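Side-chain contacts in 3-oxosteroid 1-dehydrogenase (Sterolibacterium denitrificans, PDB 7P18), which probably catalyses the FAD-dependent 1,2-dehydrogenation of 3-oxosteroids, placing a double bond in ring A of the steroid: residues A339-P344 with S361-F366; F463-G468 with P474-A479. One frame throughout, in Å; residues are numbered along the deposited sequence.

Contact 1 of 2, residues A339-P344 with S361-F366. With ANB (androsta-1,4-diene-3,17-dione), chain D.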
loop_
_atom_site.group_PDB
_atom_site.type_symbol
_atom_site.label_atom_id
_atom_site.label_comp_id
_atom_site.label_asym_id
_atom_site.label_seq_id
_atom_site.Cartn_x
_atom_site.Cartn_y
_atom_site.Cartn_z
ATOM N N ALA A 339 8.851 -0.476 7.322
ATOM C CA ALA A 339 9.043 -0.833 8.752
ATOM C C ALA A 339 10.447 -0.493 9.268
ATOM O O ALA A 339 10.593 -0.231 10.475
ATOM C CB ALA A 339 8.820 -2.320 8.904
ATOM N N GLU A 340 11.462 -0.618 8.400
ATOM C CA GLU A 340 12.883 -0.776 8.832
ATOM C C GLU A 340 13.434 0.550 9.363
ATOM O O GLU A 340 14.402 0.525 10.161
ATOM C CB GLU A 340 13.761 -1.277 7.684
ATOM C CG GLU A 340 13.254 -2.537 7.034
ATOM C CD GLU A 340 12.473 -2.283 5.753
ATOM O OE1 GLU A 340 11.487 -1.481 5.794
ATOM O OE2 GLU A 340 12.802 -2.921 4.735
ATOM N N ARG A 341 12.852 1.692 8.976
ATOM C CA ARG A 341 13.311 3.014 9.464
ATOM C C ARG A 341 13.123 3.139 10.996
ATOM O O ARG A 341 13.820 3.965 11.617
ATOM C CB ARG A 341 12.583 4.176 8.781
ATOM C CG ARG A 341 12.803 4.252 7.270
ATOM C CD ARG A 341 11.865 5.264 6.619
ATOM N NE ARG A 341 10.536 4.694 6.434
ATOM C CZ ARG A 341 9.458 4.988 7.172
ATOM N NH1 ARG A 341 9.517 5.880 8.139
ATOM N NH2 ARG A 341 8.302 4.429 6.881
ATOM N N ASN A 342 12.210 2.385 11.577
ATOM C CA ASN A 342 11.901 2.470 13.035
ATOM C C ASN A 342 13.026 1.820 13.844
ATOM O O ASN A 342 13.093 2.053 15.088
ATOM C CB ASN A 342 10.590 1.789 13.398
ATOM C CG ASN A 342 9.376 2.472 12.804
ATOM O OD1 ASN A 342 9.423 2.895 11.654
ATOM N ND2 ASN A 342 8.270 2.461 13.539
ATOM N N LEU A 343 13.871 1.030 13.193
ATOM C CA LEU A 343 14.971 0.275 13.868
ATOM C C LEU A 343 16.034 1.225 14.392
ATOM O O LEU A 343 16.250 2.335 13.889
ATOM C CB LEU A 343 15.524 -0.791 12.929
ATOM C CG LEU A 343 14.553 -1.941 12.654
ATOM C CD1 LEU A 343 15.050 -2.786 11.494
ATOM C CD2 LEU A 343 14.372 -2.806 13.883
ATOM N N PRO A 344 16.703 0.846 15.507
ATOM C CA PRO A 344 17.623 1.749 16.184
ATOM C C PRO A 344 19.003 1.841 15.514
ATOM O O PRO A 344 19.532 0.826 15.155
ATOM C CB PRO A 344 17.690 1.115 17.596
ATOM C CG PRO A 344 17.562 -0.310 17.347
ATOM C CD PRO A 344 16.516 -0.412 16.241
ATOM N N SER A 361 8.379 8.050 11.509
ATOM C CA SER A 361 7.105 8.641 11.001
ATOM C C SER A 361 6.387 7.592 10.140
ATOM O O SER A 361 7.003 6.903 9.335
ATOM C CB SER A 361 7.340 9.911 10.233
ATOM O OG SER A 361 6.157 10.317 9.538
ATOM N N PRO A 362 5.042 7.505 10.195
ATOM C CA PRO A 362 4.306 6.825 9.136
ATOM C C PRO A 362 4.802 7.327 7.769
ATOM O O PRO A 362 5.148 8.508 7.659
ATOM C CB PRO A 362 2.840 7.230 9.372
ATOM C CG PRO A 362 2.808 7.504 10.879
ATOM C CD PRO A 362 4.154 8.149 11.184
ATOM N N TYR A 363 4.800 6.428 6.773
ATOM C CA TYR A 363 5.403 6.695 5.434
ATOM C C TYR A 363 4.709 7.872 4.740
ATOM O O TYR A 363 5.424 8.636 4.037
ATOM C CB TYR A 363 5.431 5.454 4.555
ATOM C CG TYR A 363 4.332 4.450 4.794
ATOM C CD1 TYR A 363 4.417 3.583 5.871
ATOM C CD2 TYR A 363 3.261 4.326 3.947
ATOM C CE1 TYR A 363 3.442 2.627 6.104
ATOM C CE2 TYR A 363 2.262 3.375 4.180
ATOM C CZ TYR A 363 2.339 2.542 5.277
ATOM O OH TYR A 363 1.363 1.607 5.571
ATOM N N LEU A 364 3.392 8.048 4.868
ATOM C CA LEU A 364 2.717 9.195 4.201
ATOM C C LEU A 364 3.306 10.516 4.672
ATOM O O LEU A 364 3.711 11.362 3.831
ATOM C CB LEU A 364 1.210 9.144 4.472
ATOM C CG LEU A 364 0.404 10.282 3.868
ATOM C CD1 LEU A 364 0.350 10.201 2.363
ATOM C CD2 LEU A 364 -1.022 10.291 4.413
ATOM N N GLU A 365 3.400 10.704 5.984
ATOM C CA GLU A 365 3.908 11.954 6.582
ATOM C C GLU A 365 5.402 12.089 6.299
ATOM O O GLU A 365 5.853 13.237 6.170
ATOM C CB GLU A 365 3.587 11.990 8.073
ATOM C CG GLU A 365 2.135 12.425 8.324
ATOM C CD GLU A 365 1.092 11.365 8.111
ATOM O OE1 GLU A 365 1.473 10.184 8.179
ATOM O OE2 GLU A 365 -0.104 11.736 7.862
ATOM N N PHE A 366 6.131 10.968 6.222
ATOM C CA PHE A 366 7.580 10.984 5.889
ATOM C C PHE A 366 7.775 11.613 4.493
ATOM O O PHE A 366 8.570 12.545 4.363
ATOM C CB PHE A 366 8.134 9.573 6.028
ATOM C CG PHE A 366 9.637 9.501 5.898
ATOM C CD1 PHE A 366 10.217 9.629 4.650
ATOM C CD2 PHE A 366 10.441 9.205 6.999
ATOM C CE1 PHE A 366 11.585 9.571 4.504
ATOM C CE2 PHE A 366 11.812 9.102 6.847
ATOM C CZ PHE A 366 12.382 9.272 5.590
HETATM C C1 ANB D . 2.211 -1.290 4.078
HETATM C C10 ANB D . 2.414 -2.269 5.195
HETATM C C11 ANB D . 4.439 -3.350 3.943
HETATM C C12 ANB D . 5.271 -4.611 3.666
HETATM C C13 ANB D . 5.496 -5.398 4.945
HETATM C C14 ANB D . 4.118 -5.786 5.499
HETATM C C15 ANB D . 4.435 -6.849 6.560
HETATM C C16 ANB D . 5.620 -7.626 5.960
HETATM C C17 ANB D . 6.146 -6.769 4.828
HETATM C C18 ANB D . 6.383 -4.637 5.959
HETATM C C19 ANB D . 3.267 -1.545 6.275
HETATM C C2 ANB D . 1.162 -0.471 3.981
HETATM C C3 ANB D . -0.026 -0.679 4.807
HETATM C C4 ANB D . -0.033 -1.936 5.544
HETATM C C5 ANB D . 1.078 -2.643 5.799
HETATM C C6 ANB D . 1.056 -3.788 6.772
HETATM C C7 ANB D . 1.854 -4.999 6.309
HETATM C C8 ANB D . 3.252 -4.587 5.871
HETATM C C9 ANB D . 3.120 -3.589 4.697
HETATM O O1 ANB D . -0.963 0.130 4.844
HETATM O O2 ANB D . 6.956 -7.123 4.002
#

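Contact 2 of 2, residues F463-G468 with P474-A479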
loop_
_atom_site.group_PDB
_atom_site.type_symbol
_atom_site.label_atom_id
_atom_site.label_comp_id
_atom_site.label_asym_id
_atom_site.label_seq_id
_atom_site.Cartn_x
_atom_site.Cartn_y
_atom_site.Cartn_z
ATOM N N PHE A 463 3.221 3.295 18.261
ATOM C CA PHE A 463 3.344 3.015 16.810
ATOM C C PHE A 463 4.832 2.945 16.458
ATOM O O PHE A 463 5.285 1.930 15.886
ATOM C CB PHE A 463 2.598 4.027 15.930
ATOM C CG PHE A 463 3.019 3.884 14.502
ATOM C CD1 PHE A 463 2.610 2.809 13.734
ATOM C CD2 PHE A 463 3.962 4.744 13.978
ATOM C CE1 PHE A 463 3.074 2.647 12.437
ATOM C CE2 PHE A 463 4.433 4.567 12.689
ATOM C CZ PHE A 463 3.976 3.535 11.920
ATOM N N ASP A 464 5.586 3.987 16.776
ATOM C CA ASP A 464 7.048 4.039 16.497
ATOM C C ASP A 464 7.722 2.772 17.041
ATOM O O ASP A 464 8.474 2.100 16.310
ATOM C CB ASP A 464 7.720 5.241 17.148
ATOM C CG ASP A 464 7.417 6.599 16.554
ATOM O OD1 ASP A 464 6.383 6.726 15.908
ATOM O OD2 ASP A 464 8.166 7.522 16.873
ATOM N N ARG A 465 7.401 2.397 18.278
ATOM C CA ARG A 465 8.108 1.296 18.988
ATOM C C ARG A 465 7.700 -0.068 18.439
ATOM O O ARG A 465 8.461 -1.005 18.625
ATOM C CB ARG A 465 7.832 1.383 20.487
ATOM C CG ARG A 465 8.396 2.644 21.117
ATOM C CD ARG A 465 8.412 2.614 22.613
ATOM N NE ARG A 465 7.116 2.593 23.263
ATOM C CZ ARG A 465 6.454 3.663 23.714
ATOM N NH1 ARG A 465 6.907 4.889 23.519
ATOM N NH2 ARG A 465 5.302 3.497 24.343
ATOM N N TYR A 466 6.579 -0.186 17.725
ATOM C CA TYR A 466 6.116 -1.470 17.153
ATOM C C TYR A 466 7.219 -2.106 16.291
ATOM O O TYR A 466 7.348 -3.330 16.293
ATOM C CB TYR A 466 4.827 -1.277 16.357
ATOM C CG TYR A 466 4.213 -2.539 15.809
ATOM C CD1 TYR A 466 3.760 -3.559 16.631
ATOM C CD2 TYR A 466 4.062 -2.711 14.446
ATOM C CE1 TYR A 466 3.200 -4.719 16.105
ATOM C CE2 TYR A 466 3.499 -3.856 13.902
ATOM C CZ TYR A 466 3.068 -4.870 14.739
ATOM O OH TYR A 466 2.503 -5.945 14.118
ATOM N N TYR A 467 7.938 -1.310 15.502
ATOM C CA TYR A 467 8.988 -1.776 14.574
ATOM C C TYR A 467 10.376 -1.404 15.105
ATOM O O TYR A 467 11.332 -1.454 14.317
ATOM C CB TYR A 467 8.698 -1.238 13.169
ATOM C CG TYR A 467 7.620 -1.974 12.409
ATOM C CD1 TYR A 467 7.605 -3.354 12.270
ATOM C CD2 TYR A 467 6.622 -1.255 11.761
ATOM C CE1 TYR A 467 6.623 -4.012 11.534
ATOM C CE2 TYR A 467 5.637 -1.892 11.016
ATOM C CZ TYR A 467 5.612 -3.270 10.938
ATOM O OH TYR A 467 4.627 -3.823 10.188
ATOM N N GLY A 468 10.495 -0.994 16.368
ATOM C CA GLY A 468 11.798 -0.905 17.052
ATOM C C GLY A 468 12.354 -2.299 17.396
ATOM O O GLY A 468 11.706 -3.310 17.084
ATOM N N PRO A 474 17.029 2.502 26.636
ATOM C CA PRO A 474 15.630 2.663 27.057
ATOM C C PRO A 474 14.592 2.787 25.916
ATOM O O PRO A 474 13.405 2.525 26.138
ATOM C CB PRO A 474 15.600 3.981 27.840
ATOM C CG PRO A 474 17.027 4.455 27.914
ATOM C CD PRO A 474 17.819 3.712 26.861
ATOM N N ASN A 475 15.024 3.195 24.731
ATOM C CA ASN A 475 14.133 3.444 23.555
ATOM C C ASN A 475 14.488 2.440 22.464
ATOM O O ASN A 475 15.604 2.481 21.934
ATOM C CB ASN A 475 14.283 4.916 23.171
ATOM C CG ASN A 475 13.374 5.377 22.056
ATOM O OD1 ASN A 475 13.068 4.604 21.138
ATOM N ND2 ASN A 475 13.037 6.659 22.106
ATOM N N PRO A 476 13.567 1.530 22.059
ATOM C CA PRO A 476 13.886 0.483 21.090
ATOM C C PRO A 476 14.130 1.045 19.681
ATOM O O PRO A 476 14.467 0.276 18.813
ATOM C CB PRO A 476 12.657 -0.428 21.069
ATOM C CG PRO A 476 11.538 0.482 21.505
ATOM C CD PRO A 476 12.150 1.499 22.444
ATOM N N CYS A 477 13.890 2.342 19.488
ATOM C CA CYS A 477 14.072 3.030 18.178
ATOM C C CYS A 477 15.408 3.783 18.113
ATOM O O CYS A 477 15.710 4.348 17.008
ATOM C CB CYS A 477 12.929 4.025 17.926
ATOM S SG CYS A 477 11.323 3.211 17.762
ATOM N N LEU A 478 16.178 3.891 19.209
ATOM C CA LEU A 478 17.385 4.756 19.219
ATOM C C LEU A 478 18.612 3.928 19.656
ATOM O O LEU A 478 18.555 3.280 20.727
ATOM C CB LEU A 478 17.191 5.935 20.160
ATOM C CG LEU A 478 16.145 6.976 19.765
ATOM C CD1 LEU A 478 15.998 8.008 20.865
ATOM C CD2 LEU A 478 16.504 7.642 18.434
ATOM N N ALA A 479 19.676 3.919 18.849
ATOM C CA ALA A 479 20.984 3.306 19.231
ATOM C C ALA A 479 22.112 4.175 18.705
ATOM O O ALA A 479 21.940 4.936 17.745
ATOM C CB ALA A 479 21.103 1.864 18.758
#

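Contact 1 of 2, residues A339-P344 with S361-F366
Arg-341 sets off with CG anti to its carbonyl carbon, runs extended through chi2 and then bends at chi3 (-80°), which turns its guanidinium to the backbone of Ser-361 just ahead of helix 363-377. From that helix Phe-366, its CG anti to the backbone N (chi1 -172°), reaches back to the same arginine. The polar link is a single bond: NH1 of Arg-341 donates to O of Ser-361 over 3.0 Å, with an N-H...O angle of 163°, and the acceptor lies at the edge of the guanidinium while the donor lies in the carbonyl plane. NE donates to the carbonyl of Leu-337, and NH1 has a weak second bond to that of Glu-359. Several backbone oxygens thus gather round a buried guanidinium and would be expected to stabilise its positive charge. CG of Phe-366 lies over one face of the guanidinium, the two planes inclined, and CD2 is 3.6 Å from NH1 of Arg-341. Farther along the ring, CD of Arg-341 makes an off-centre CH-pi contact, 4.3 Å from the centroid of Phe-366. Tyr-363 comes in nearly at a right angle, its CB 3.8 Å from NH2 of Arg-341, and NH2 lies near the tyrosine ring plane, at its edge. Pro-362, at the N-cap position, offers its O to Ser-361 OG at 2.8 Å and to Phe-366 N at 3.0 Å, which ties the arginine's acceptor residue to the first turn of the helix. The far end of Tyr-363 meets the steroid, CZ lying 3.5 Å from C2 of ANB; its OH is hydrogen-bonded to Tyr-118, and Phe-338 and Tyr-536 meet its ring edge-to-face. This is the aromatic wall of a steroid-binding pocket beside a flavin, backed by a buried arginine.

Contact 2 of 2, residues F463-G468 with P474-A479
An Asx turn, set within a type I beta turn from Asn-475 to Leu-478, presents Pro-476 and Cys-477 to Arg-465 of helix 462-466 and to Gly-468, which follows in the chain. OD1 of Asn-475 accepts from N of Cys-477 at 2.9 Å, and the backbone closes the turn between Asn-475 O and Leu-478 N. The pyrrolidine ring of Pro-476 lies against the aliphatic part of Arg-465, with CG of the proline 3.8 Å from CG of the arginine. With chi2 near anti (-167°) CD of Arg-465 stays on the ring, 3.9 Å from CD of Pro-476; the bend at chi3 then turns the guanidinium off, and NH1 bonds the carbonyl of Gly-459. Replacing Pro-476 by alanine would probably leave the methylenes of Arg-465 without the ring they lie on and the turn freer to flex. Cys-477 points SG at the helix backbone, 3.4 Å from O of Asp-464. Gly-468 passes close to the turn, its CA 3.4 Å from O of Pro-476; a beta carbon on this glycine would fall only 2.9 Å from that same oxygen. Close backbone passage and a proline laid on an arginine chain are how this short helix is joined to an Asx turn within a type I beta turn.

Overall arrangement
Contacts 1 and 2 follow one another along the chain, yet their centres lie 11 Å apart and they touch. ND2 of Asn-342 is 2.8 Å from O of Asp-464, probably a hydrogen bond, and O of Asn-342 is 3.4 Å from SG of Cys-477. Lys-458 spans both, its NZ bonded to the carbonyls of Arg-341 and Cys-477. Contact 1 borders the active site, the side chain of Tyr-363 being about 6 Å from FAD. Contact 2 stands farther back, CA of Gly-468 about 13 Å from the nearest steroid atom, although Tyr-467 bonds Tyr-115 of the pocket. The pair illustrates how a pocket-lining contact can be joined, by hydrogen bonds and packing, to one farther from the ligand.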